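Local atomic coordinates of DegV domain-containing protein Cgl2349/cg2579 (Corynebacterium glutamicum, PDB entry 3EGL), a protein that binds long-chain fatty acids such as palmitate and may take part in lipid transport or fatty acid metabolism. Residues E138-L143 and Q200-G205. Numbering follows the deposited sequence.
Sequences ETWIYL and QIRADG. With PLM (palmitic acid), chain D.
Arg202, near the end of helix 196-203, reaches strand 137-142 through a salt bridge to Glu138. Its NE lies 2.8 Å from Glu138 OE2, and the N-H...O angle of 173° makes the bond almost straight. The oxygen sits in the guanidinium plane, at its edge, whereas NE meets the carboxylate on its anti side, slightly out of its plane. The planes stand 80° apart and the bridge is single, not paired. Arginine suits this place because its long chain spans helix to strand and its N-H groups serve separate acceptors: NH2 donates to Asn264 O, while Glu138 OE1 bridges to Arg173.

The aliphatic parts also pack. With CG anti to the backbone N (chi1 177°), Arg202 extends from the helix, its CG 4.0 Å from Glu138 CG. Trp140 supplies a broad nonpolar surface, its CH2 4.4 Å from Arg202 CB; Glu138 CB lies over one ring face, toward its rim. On the strand's other side, Thr139 and Ile141 touch the palmitate tail, Ile141 CD1 3.2 Å from palmitate CD.

Strand 137-142 lies inside a six-stranded mixed sheet, between strands 171-175 and 255-261. A buried carboxylate shared between two arginines is probably held ionised, tying helix to sheet behind the lipid-binding side.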
loop_
_atom_site.group_PDB
_atom_site.type_symbol
_atom_site.label_atom_id
_atom_site.label_comp_id
_atom_site.label_asym_id
_atom_site.label_seq_id
_atom_site.Cartn_x
_atom_site.Cartn_y
_atom_site.Cartn_z
ATOM N N GLU A 138 3.794 4.450 -7.956
ATOM C CA GLU A 138 2.602 5.265 -8.017
ATOM C C GLU A 138 1.462 4.379 -7.580
ATOM O O GLU A 138 1.516 3.169 -7.721
ATOM C CB GLU A 138 2.329 5.772 -9.438
ATOM C CG GLU A 138 3.456 6.576 -10.127
ATOM C CD GLU A 138 3.633 7.981 -9.562
ATOM O OE1 GLU A 138 2.765 8.399 -8.774
ATOM O OE2 GLU A 138 4.636 8.663 -9.895
ATOM N N THR A 139 0.413 5.006 -7.064
ATOM C CA THR A 139 -0.788 4.292 -6.630
ATOM C C THR A 139 -1.997 5.062 -7.136
ATOM O O THR A 139 -2.204 6.232 -6.763
ATOM C CB THR A 139 -0.817 4.123 -5.063
ATOM O OG1 THR A 139 0.296 3.313 -4.651
ATOM C CG2 THR A 139 -2.105 3.458 -4.566
ATOM N N TRP A 140 -2.781 4.396 -7.981
ATOM C CA TRP A 140 -4.057 4.920 -8.437
ATOM C C TRP A 140 -5.194 4.037 -7.943
ATOM O O TRP A 140 -4.998 2.837 -7.734
ATOM C CB TRP A 140 -4.129 4.976 -9.966
ATOM C CG TRP A 140 -3.163 5.897 -10.646
ATOM C CD1 TRP A 140 -3.336 7.214 -10.872
ATOM C CD2 TRP A 140 -1.883 5.553 -11.239
ATOM N NE1 TRP A 140 -2.267 7.726 -11.571
ATOM C CE2 TRP A 140 -1.361 6.735 -11.812
ATOM C CE3 TRP A 140 -1.140 4.365 -11.354
ATOM C CZ2 TRP A 140 -0.126 6.776 -12.492
ATOM C CZ3 TRP A 140 0.089 4.411 -12.042
ATOM C CH2 TRP A 140 0.580 5.618 -12.582
ATOM N N ILE A 141 -6.380 4.625 -7.758
ATOM C CA ILE A 141 -7.575 3.860 -7.344
ATOM C C ILE A 141 -8.772 4.321 -8.149
ATOM O O ILE A 141 -9.034 5.530 -8.290
ATOM C CB ILE A 141 -7.942 4.043 -5.837
ATOM C CG1 ILE A 141 -6.701 4.025 -4.964
ATOM C CG2 ILE A 141 -8.931 2.928 -5.322
ATOM C CD1 ILE A 141 -6.977 4.631 -3.595
ATOM N N TYR A 142 -9.463 3.330 -8.700
ATOM C CA TYR A 142 -10.746 3.499 -9.339
ATOM C C TYR A 142 -11.795 3.204 -8.290
ATOM O O TYR A 142 -11.784 2.122 -7.644
ATOM C CB TYR A 142 -10.942 2.513 -10.501
ATOM C CG TYR A 142 -12.394 2.404 -10.959
ATOM C CD1 TYR A 142 -13.000 3.437 -11.703
ATOM C CD2 TYR A 142 -13.178 1.291 -10.620
ATOM C CE1 TYR A 142 -14.339 3.357 -12.116
ATOM C CE2 TYR A 142 -14.538 1.200 -11.026
ATOM C CZ TYR A 142 -15.096 2.243 -11.770
ATOM O OH TYR A 142 -16.394 2.166 -12.179
ATOM N N LEU A 143 -12.703 4.169 -8.140
ATOM C CA LEU A 143 -13.839 4.024 -7.258
ATOM C C LEU A 143 -15.084 3.837 -8.081
ATOM O O LEU A 143 -15.409 4.633 -8.961
ATOM C CB LEU A 143 -13.962 5.235 -6.307
ATOM C CG LEU A 143 -12.654 5.385 -5.521
ATOM C CD1 LEU A 143 -12.562 6.714 -4.807
ATOM C CD2 LEU A 143 -12.451 4.228 -4.544
ATOM N N GLN A 200 0.758 4.514 -18.728
ATOM C CA GLN A 200 1.527 4.513 -19.947
ATOM C C GLN A 200 2.460 5.711 -20.062
ATOM O O GLN A 200 3.641 5.529 -20.327
ATOM C CB GLN A 200 0.627 4.385 -21.176
ATOM C CG GLN A 200 1.421 3.970 -22.365
ATOM C CD GLN A 200 0.595 3.727 -23.607
ATOM O OE1 GLN A 200 -0.485 3.128 -23.544
ATOM N NE2 GLN A 200 1.114 4.168 -24.767
ATOM N N ILE A 201 1.958 6.930 -19.854
ATOM C CA ILE A 201 2.855 8.107 -19.849
ATOM C C ILE A 201 3.989 7.898 -18.830
ATOM O O ILE A 201 5.134 8.184 -19.130
ATOM C CB ILE A 201 2.135 9.440 -19.444
ATOM C CG1 ILE A 201 0.751 9.617 -20.128
ATOM C CG2 ILE A 201 3.061 10.643 -19.602
ATOM C CD1 ILE A 201 0.736 9.855 -21.558
ATOM N N ARG A 202 3.635 7.417 -17.632
ATOM C CA ARG A 202 4.544 7.341 -16.506
ATOM C C ARG A 202 5.610 6.269 -16.664
ATOM O O ARG A 202 6.718 6.412 -16.128
ATOM C CB ARG A 202 3.748 7.092 -15.228
ATOM C CG ARG A 202 4.544 6.919 -13.937
ATOM C CD ARG A 202 5.268 8.192 -13.487
ATOM N NE ARG A 202 6.026 7.945 -12.269
ATOM C CZ ARG A 202 7.234 7.379 -12.222
ATOM N NH1 ARG A 202 7.830 6.999 -13.331
ATOM N NH2 ARG A 202 7.848 7.189 -11.056
ATOM N N ALA A 203 5.255 5.194 -17.377
ATOM C CA ALA A 203 6.172 4.124 -17.743
ATOM C C ALA A 203 7.357 4.650 -18.573
ATOM O O ALA A 203 8.501 4.226 -18.391
ATOM C CB ALA A 203 5.420 3.080 -18.538
ATOM N N ASP A 204 7.039 5.553 -19.507
ATOM C CA ASP A 204 8.015 6.228 -20.357
ATOM C C ASP A 204 8.863 5.209 -21.168
ATOM O O ASP A 204 10.107 5.275 -21.203
ATOM C CB ASP A 204 8.871 7.183 -19.500
ATOM C CG ASP A 204 9.653 8.175 -20.333
ATOM O OD1 ASP A 204 9.048 8.832 -21.221
ATOM O OD2 ASP A 204 10.881 8.295 -20.105
ATOM N N GLY A 205 8.167 4.239 -21.774
ATOM C CA GLY A 205 8.798 3.216 -22.601
ATOM C C GLY A 205 9.540 2.114 -21.871
ATOM O O GLY A 205 10.151 1.252 -22.503
HETATM C C1 PLM D . -7.142 3.418 10.003
HETATM O O1 PLM D . -6.232 4.234 10.230
HETATM O O2 PLM D . -8.264 3.642 10.487
HETATM C C2 PLM D . -6.947 2.200 9.149
HETATM C C3 PLM D . -6.634 2.656 7.727
HETATM C C4 PLM D . -7.806 3.129 6.905
HETATM C C5 PLM D . -7.201 3.944 5.764
HETATM C C6 PLM D . -8.224 4.354 4.736
HETATM C C7 PLM D . -7.535 5.191 3.681
HETATM C C8 PLM D . -8.325 5.330 2.371
HETATM C C9 PLM D . -8.256 4.033 1.562
HETATM C CA PLM D . -8.503 4.257 0.062
HETATM C CB PLM D . -8.902 2.980 -0.667
HETATM C CC PLM D . -7.881 1.832 -0.654
HETATM C CD PLM D . -6.960 1.913 -1.859
HETATM C CE PLM D . -6.403 0.566 -2.275
HETATM C CF PLM D . -4.895 0.491 -2.014
HETATM C CG PLM D . -4.028 0.850 -3.219
#